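Fat acid-binding protein (Eubacterium ventriosum, PDB 3NYI) binds stearic acid and is a member of the DegV family, probably acting in fatty acid or lipid binding. Local coordinates at residues M4-S16 with E21-S33. Residues are numbered along the deposited sequence; the frame is centred on the assembly and turned at random.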
HETATM    1  N   MSE A   4      17.615  18.243   3.334  1.00 54.29           N
HETATM    2  CA  MSE A   4      17.262  16.897   3.776  1.00 51.84           C
HETATM    3  C   MSE A   4      15.830  16.847   4.290  1.00 48.44           C
HETATM    4  O   MSE A   4      15.464  17.560   5.226  1.00 47.00           O
HETATM    5  CB  MSE A   4      18.216  16.405   4.867  1.00 55.46           C
HETATM    6  CG  MSE A   4      17.970  14.966   5.310  1.00 55.30           C
HETATM    7 SE   MSE A   4      19.130  14.387   6.781  0.55 75.62          SE
HETATM    8  CE  MSE A   4      18.442  12.575   7.003  1.00111.82           C
ATOM      9  N   TYR A   5      15.026  15.992   3.673  1.00 44.16           N
ATOM     10  CA  TYR A   5      13.637  15.832   4.075  1.00 48.33           C
ATOM     11  C   TYR A   5      13.466  14.615   4.959  1.00 48.62           C
ATOM     12  O   TYR A   5      14.174  13.609   4.812  1.00 47.80           O
ATOM     13  CB  TYR A   5      12.721  15.727   2.852  1.00 47.04           C
ATOM     14  CG  TYR A   5      12.450  17.062   2.212  1.00 53.59           C
ATOM     15  CD1 TYR A   5      13.350  17.617   1.307  1.00 58.31           C
ATOM     16  CD2 TYR A   5      11.310  17.784   2.535  1.00 53.63           C
ATOM     17  CE1 TYR A   5      13.111  18.853   0.733  1.00 63.58           C
ATOM     18  CE2 TYR A   5      11.061  19.019   1.965  1.00 59.49           C
ATOM     19  CZ  TYR A   5      11.962  19.547   1.066  1.00 66.59           C
ATOM     20  OH  TYR A   5      11.711  20.776   0.504  1.00 76.20           O
ATOM     21  N   LYS A   6      12.529  14.716   5.891  1.00 31.43           N
ATOM     22  CA  LYS A   6      12.134  13.559   6.651  1.00 30.85           C
ATOM     23  C   LYS A   6      10.853  12.996   6.035  1.00 37.68           C
ATOM     24  O   LYS A   6       9.779  13.601   6.141  1.00 33.65           O
ATOM     25  CB  LYS A   6      11.929  13.926   8.115  1.00 33.63           C
ATOM     26  CG  LYS A   6      13.226  14.178   8.852  1.00 38.15           C
ATOM     27  CD  LYS A   6      14.032  12.902   9.030  1.00 46.61           C
ATOM     28  CE  LYS A   6      15.298  13.178   9.843  1.00 54.87           C
ATOM     29  NZ  LYS A   6      15.958  11.935  10.327  1.00 52.57           N
ATOM     30  N   ILE A   7      10.989  11.858   5.359  1.00 35.07           N
ATOM     31  CA  ILE A   7       9.852  11.180   4.732  1.00 32.69           C
ATOM     32  C   ILE A   7       9.091  10.345   5.766  1.00 34.28           C
ATOM     33  O   ILE A   7       9.689   9.576   6.518  1.00 28.11           O
ATOM     34  CB  ILE A   7      10.323  10.318   3.552  1.00 35.18           C
ATOM     35  CG1 ILE A   7      10.977  11.219   2.499  1.00 32.46           C
ATOM     36  CG2 ILE A   7       9.160   9.518   2.960  1.00 29.41           C
ATOM     37  CD1 ILE A   7      11.656  10.479   1.362  1.00 37.58           C
ATOM     38  N   VAL A   8       7.773  10.532   5.820  1.00 29.58           N
ATOM     39  CA  VAL A   8       6.915   9.792   6.735  1.00 23.92           C
ATOM     40  C   VAL A   8       5.797   9.096   5.940  1.00 26.94           C
ATOM     41  O   VAL A   8       5.349   9.602   4.911  1.00 26.82           O
ATOM     42  CB  VAL A   8       6.295  10.738   7.800  1.00 27.37           C
ATOM     43  CG1 VAL A   8       5.453   9.955   8.835  1.00 25.86           C
ATOM     44  CG2 VAL A   8       7.399  11.564   8.492  1.00 29.08           C
ATOM     45  N   SER A   9       5.381   7.920   6.394  1.00 26.20           N
ATOM     46  CA  SER A   9       4.216   7.250   5.803  1.00 22.08           C
ATOM     47  C   SER A   9       3.443   6.559   6.904  1.00 21.42           C
ATOM     48  O   SER A   9       4.011   6.269   7.963  1.00 23.78           O
ATOM     49  CB  SER A   9       4.653   6.218   4.759  1.00 22.67           C
ATOM     50  OG  SER A   9       3.528   5.539   4.193  1.00 25.02           O
ATOM     51  N   ASP A  10       2.150   6.316   6.675  1.00 21.06           N
ATOM     52  CA  ASP A  10       1.394   5.454   7.568  1.00 25.69           C
ATOM     53  C   ASP A  10       1.770   4.018   7.243  1.00 28.03           C
ATOM     54  O   ASP A  10       2.377   3.739   6.198  1.00 22.87           O
ATOM     55  CB  ASP A  10      -0.126   5.721   7.508  1.00 27.56           C
ATOM     56  CG  ASP A  10      -0.749   5.384   6.150  1.00 25.88           C
ATOM     57  OD1 ASP A  10      -0.189   4.539   5.434  1.00 25.39           O
ATOM     58  OD2 ASP A  10      -1.821   5.955   5.818  1.00 24.31           O
ATOM     59  N   SER A  11       1.433   3.101   8.136  1.00 20.12           N
ATOM     60  CA  SER A  11       1.940   1.734   8.014  1.00 27.94           C
ATOM     61  C   SER A  11       1.313   0.923   6.881  1.00 27.55           C
ATOM     62  O   SER A  11       1.672  -0.238   6.681  1.00 25.26           O
ATOM     63  CB  SER A  11       1.806   0.974   9.342  1.00 23.01           C
ATOM     64  OG  SER A  11       0.456   0.957   9.763  1.00 23.28           O
ATOM     65  N   ALA A  12       0.393   1.524   6.132  1.00 21.79           N
ATOM     66  CA  ALA A  12      -0.242   0.799   5.030  1.00 22.15           C
ATOM     67  C   ALA A  12       0.729   0.540   3.883  1.00 20.75           C
ATOM     68  O   ALA A  12       0.451  -0.300   3.031  1.00 19.02           O
ATOM     69  CB  ALA A  12      -1.492   1.547   4.503  1.00 17.85           C
ATOM     70  N   CYS A  13       1.858   1.253   3.858  1.00 19.18           N
ATOM     71  CA  CYS A  13       2.808   1.137   2.728  1.00 21.12           C
ATOM     72  C   CYS A  13       3.575  -0.197   2.728  1.00 25.56           C
ATOM     73  O   CYS A  13       4.077  -0.638   1.693  1.00 22.87           O
ATOM     74  CB  CYS A  13       3.796   2.315   2.735  1.00 18.90           C
ATOM     75  SG  CYS A  13       5.030   2.246   4.097  1.00 26.73           S
ATOM     76  N   ASP A  14       3.671  -0.830   3.892  1.00 20.94           N
ATOM     77  CA  ASP A  14       4.277  -2.170   3.993  1.00 23.65           C
ATOM     78  C   ASP A  14       5.767  -2.239   3.584  1.00 22.97           C
ATOM     79  O   ASP A  14       6.272  -3.309   3.245  1.00 25.23           O
ATOM     80  CB  ASP A  14       3.473  -3.190   3.167  1.00 27.85           C
ATOM     81  CG  ASP A  14       2.066  -3.393   3.692  1.00 29.75           C
ATOM     82  OD1 ASP A  14       1.851  -3.160   4.903  1.00 30.61           O
ATOM     83  OD2 ASP A  14       1.179  -3.806   2.904  1.00 27.82           O
ATOM     84  N   LEU A  15       6.460  -1.109   3.612  1.00 21.90           N
ATOM     85  CA  LEU A  15       7.885  -1.092   3.297  1.00 26.40           C
ATOM     86  C   LEU A  15       8.669  -1.934   4.292  1.00 28.62           C
ATOM     87  O   LEU A  15       8.376  -1.923   5.482  1.00 27.19           O
ATOM     88  CB  LEU A  15       8.410   0.346   3.274  1.00 24.29           C
ATOM     89  CG  LEU A  15       8.076   1.128   2.003  1.00 24.22           C
ATOM     90  CD1 LEU A  15       8.205   2.631   2.253  1.00 25.65           C
ATOM     91  CD2 LEU A  15       8.965   0.675   0.835  1.00 19.98           C
ATOM     92  N   SER A  16       9.668  -2.664   3.803  1.00 26.89           N
ATOM     93  CA  SER A  16      10.453  -3.549   4.668  1.00 36.31           C
ATOM     94  C   SER A  16      11.230  -2.806   5.758  1.00 35.52           C
ATOM     95  O   SER A  16      11.578  -1.632   5.601  1.00 27.65           O
ATOM     96  CB  SER A  16      11.437  -4.367   3.825  1.00 33.83           C
ATOM     97  OG  SER A  16      12.608  -3.609   3.548  1.00 39.71           O
ATOM     98  N   GLU A  21      15.217   1.652   7.317  1.00 38.18           N
ATOM     99  CA  GLU A  21      16.511   2.045   7.859  1.00 44.56           C
ATOM    100  C   GLU A  21      17.403   2.648   6.778  1.00 41.12           C
ATOM    101  O   GLU A  21      18.002   3.707   6.970  1.00 46.05           O
ATOM    102  CB  GLU A  21      17.207   0.858   8.524  1.00 59.25           C
ATOM    103  CG  GLU A  21      18.578   1.207   9.088  1.00 80.10           C
ATOM    104  CD  GLU A  21      19.141   0.124   9.985  1.00 97.93           C
ATOM    105  OE1 GLU A  21      19.818  -0.787   9.462  1.00102.85           O
ATOM    106  OE2 GLU A  21      18.910   0.187  11.213  1.00105.02           O
ATOM    107  N   LYS A  22      17.474   1.979   5.636  1.00 37.97           N
ATOM    108  CA  LYS A  22      18.327   2.427   4.545  1.00 40.36           C
ATOM    109  C   LYS A  22      18.000   3.833   4.066  1.00 45.17           C
ATOM    110  O   LYS A  22      18.904   4.640   3.850  1.00 41.31           O
ATOM    111  CB  LYS A  22      18.234   1.467   3.372  1.00 40.02           C
ATOM    112  CG  LYS A  22      19.120   1.842   2.204  1.00 45.44           C
ATOM    113  CD  LYS A  22      19.090   0.747   1.172  1.00 49.45           C
ATOM    114  CE  LYS A  22      19.971   1.068  -0.018  1.00 52.25           C
ATOM    115  NZ  LYS A  22      19.675   0.111  -1.114  1.00 48.58           N
ATOM    116  N   HIS A  23      16.710   4.134   3.919  1.00 41.46           N
ATOM    117  CA  HIS A  23      16.290   5.401   3.325  1.00 38.82           C
ATOM    118  C   HIS A  23      15.697   6.409   4.312  1.00 40.36           C
ATOM    119  O   HIS A  23      15.133   7.423   3.900  1.00 44.39           O
ATOM    120  CB  HIS A  23      15.293   5.144   2.199  1.00 38.23           C
ATOM    121  CG  HIS A  23      15.844   4.306   1.086  1.00 35.93           C
ATOM    122  ND1 HIS A  23      16.772   4.783   0.193  1.00 36.74           N
ATOM    123  CD2 HIS A  23      15.579   3.031   0.721  1.00 30.97           C
ATOM    124  CE1 HIS A  23      17.066   3.834  -0.684  1.00 33.77           C
ATOM    125  NE2 HIS A  23      16.352   2.763  -0.386  1.00 37.19           N
ATOM    126  N   ASP A  24      15.819   6.124   5.605  1.00 33.54           N
ATOM    127  CA  ASP A  24      15.363   7.030   6.655  1.00 39.21           C
ATOM    128  C   ASP A  24      13.874   7.403   6.534  1.00 40.72           C
ATOM    129  O   ASP A  24      13.518   8.582   6.565  1.00 43.83           O
ATOM    130  CB  ASP A  24      16.230   8.294   6.678  1.00 42.82           C
ATOM    131  CG  ASP A  24      16.049   9.099   7.948  1.00 49.55           C
ATOM    132  OD1 ASP A  24      15.701   8.492   8.983  1.00 49.17           O
ATOM    133  OD2 ASP A  24      16.258  10.333   7.912  1.00 56.99           O
ATOM    134  N   VAL A  25      13.018   6.396   6.388  1.00 33.16           N
ATOM    135  CA  VAL A  25      11.571   6.613   6.329  1.00 33.94           C
ATOM    136  C   VAL A  25      10.954   6.251   7.677  1.00 33.35           C
ATOM    137  O   VAL A  25      11.255   5.203   8.246  1.00 36.46           O
ATOM    138  CB  VAL A  25      10.918   5.783   5.202  1.00 32.62           C
ATOM    139  CG1 VAL A  25       9.383   5.875   5.264  1.00 29.07           C
ATOM    140  CG2 VAL A  25      11.453   6.232   3.832  1.00 33.79           C
ATOM    141  N   THR A  26      10.102   7.131   8.182  1.00 28.74           N
ATOM    142  CA  THR A  26       9.465   6.950   9.478  1.00 25.74           C
ATOM    143  C   THR A  26       8.019   6.512   9.265  1.00 28.64           C
ATOM    144  O   THR A  26       7.319   7.065   8.414  1.00 27.53           O
ATOM    145  CB  THR A  26       9.500   8.258  10.266  1.00 33.70           C
ATOM    146  OG1 THR A  26      10.863   8.695  10.378  1.00 39.56           O
ATOM    147  CG2 THR A  26       8.880   8.084  11.668  1.00 36.47           C
ATOM    148  N   ILE A  27       7.582   5.511  10.022  1.00 24.45           N
ATOM    149  CA  ILE A  27       6.224   4.982   9.889  1.00 25.93           C
ATOM    150  C   ILE A  27       5.309   5.396  11.030  1.00 30.94           C
ATOM    151  O   ILE A  27       5.679   5.302  12.201  1.00 31.15           O
ATOM    152  CB  ILE A  27       6.225   3.454   9.777  1.00 29.10           C
ATOM    153  CG1 ILE A  27       6.974   3.031   8.510  1.00 30.43           C
ATOM    154  CG2 ILE A  27       4.787   2.910   9.759  1.00 30.03           C
ATOM    155  CD1 ILE A  27       6.383   3.631   7.219  1.00 28.63           C
ATOM    156  N   VAL A  28       4.117   5.881  10.680  1.00 26.04           N
ATOM    157  CA  VAL A  28       3.050   6.111  11.662  1.00 24.53           C
ATOM    158  C   VAL A  28       2.048   4.962  11.552  1.00 27.31           C
ATOM    159  O   VAL A  28       1.386   4.786  10.518  1.00 25.25           O
ATOM    160  CB  VAL A  28       2.350   7.465  11.434  1.00 25.24           C
ATOM    161  CG1 VAL A  28       1.170   7.669  12.434  1.00 27.38           C
ATOM    162  CG2 VAL A  28       3.353   8.596  11.546  1.00 28.75           C
ATOM    163  N   PRO A  29       1.938   4.160  12.615  1.00 24.62           N
ATOM    164  CA  PRO A  29       1.138   2.925  12.549  1.00 24.06           C
ATOM    165  C   PRO A  29      -0.382   3.108  12.585  1.00 28.05           C
ATOM    166  O   PRO A  29      -0.913   3.924  13.357  1.00 25.67           O
ATOM    167  CB  PRO A  29       1.565   2.152  13.806  1.00 27.94           C
ATOM    168  CG  PRO A  29       2.328   3.101  14.662  1.00 31.82           C
ATOM    169  CD  PRO A  29       2.567   4.378  13.932  1.00 30.96           C
ATOM    170  N   LEU A  30      -1.082   2.311  11.779  1.00 24.14           N
ATOM    171  CA  LEU A  30      -2.507   2.085  12.010  1.00 23.89           C
ATOM    172  C   LEU A  30      -2.637   1.051  13.126  1.00 25.76           C
ATOM    173  O   LEU A  30      -1.631   0.496  13.571  1.00 24.17           O
ATOM    174  CB  LEU A  30      -3.211   1.630  10.724  1.00 18.96           C
ATOM    175  CG  LEU A  30      -3.615   2.819   9.839  1.00 25.32           C
ATOM    176  CD1 LEU A  30      -2.430   3.366   9.009  1.00 22.33           C
ATOM    177  CD2 LEU A  30      -4.782   2.451   8.916  1.00 24.82           C
ATOM    178  N   SER A  31      -3.860   0.794  13.585  1.00 23.23           N
ATOM    179  CA  SER A  31      -4.072  -0.223  14.615  1.00 27.51           C
ATOM    180  C   SER A  31      -5.033  -1.301  14.142  1.00 28.84           C
ATOM    181  O   SER A  31      -5.824  -1.094  13.213  1.00 25.84           O
ATOM    182  CB  SER A  31      -4.579   0.412  15.922  1.00 21.28           C
ATOM    183  OG  SER A  31      -3.590   1.293  16.435  1.00 31.20           O
ATOM    184  N   VAL A  32      -4.937  -2.464  14.771  1.00 26.15           N
ATOM    185  CA  VAL A  32      -5.869  -3.553  14.517  1.00 22.18           C
ATOM    186  C   VAL A  32      -6.477  -4.050  15.835  1.00 30.80           C
ATOM    187  O   VAL A  32      -5.834  -3.977  16.883  1.00 27.07           O
ATOM    188  CB  VAL A  32      -5.188  -4.702  13.761  1.00 25.51           C
ATOM    189  CG1 VAL A  32      -3.980  -5.216  14.535  1.00 29.10           C
ATOM    190  CG2 VAL A  32      -6.168  -5.817  13.497  1.00 27.18           C
ATOM    191  N   SER A  33      -7.728  -4.509  15.782  1.00 27.24           N
ATOM    192  CA  SER A  33      -8.392  -5.087  16.949  1.00 33.44           C
ATOM    193  C   SER A  33      -9.079  -6.380  16.551  1.00 33.76           C
ATOM    194  O   SER A  33      -9.673  -6.471  15.481  1.00 32.30           O
ATOM    195  CB  SER A  33      -9.432  -4.139  17.555  1.00 25.90           C
ATOM    196  OG  SER A  33     -10.144  -4.785  18.614  1.00 30.54           O
TER
HETATM  197  O   HOH W   1      13.443  10.675   4.822  1.00 38.42           O
HETATM  198  O   HOH W   2      14.426   9.843  11.376  1.00 56.85           O
HETATM  199  O   HOH W   3      11.815   9.823   8.157  1.00 31.14           O
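Val8 and Val28 meet on one face of the parallel strand pair 6-10 and 25-28, the two strands of a beta-alpha-beta unit whose crossover is helix 17-23. Their methyls, Val8 CG1 and Val28 CG2, approach obliquely to 3.7 Å on the face covered by helix 70-81. On the other face, packed by helix 128-143, Ile7 CG2 faces Val25 CG2. Farther along that face, Ile27 spreads its two branches. CG2, placed anti to the backbone N by a chi1 of -63° for CG1, lies against Ser11 CB at 3.6 Å, while CD1 reaches Cys13 SG, in the 3-10 turn after strand 6-10, at 3.7 Å. The strands are joined by Thr26, whose N donates to Ile7 O and whose O accepts from Ser9 N, and by the short bond from Val28 N to Ser9 O, 2.7 Å.

At the start of the pair, Lys6 bends at chi2 (-69°) and brings NZ to the syn lone pair of Asp24 OD2 at 2.9 Å; a water links NZ to the other carboxylate oxygen. Asp24 closes the crossover helix in a Schellman motif, and two more waters tie its carbonyl to strand 6-10.

At the end of the strand, Asp10 OD1 accepts from Ala12 N in an Asx turn, met from above the carboxylate plane, while OD2 is held by Ser99 and Ile92 N. Leu30 CD1, on a side chain that also touches the bound stearic acid, rests 3.6 Å from Asp10 CB. Ser11 OG, also bonded to Asp42, accepts a nearly straight bond from Leu30 N at 2.9 Å, 170° at the hydrogen.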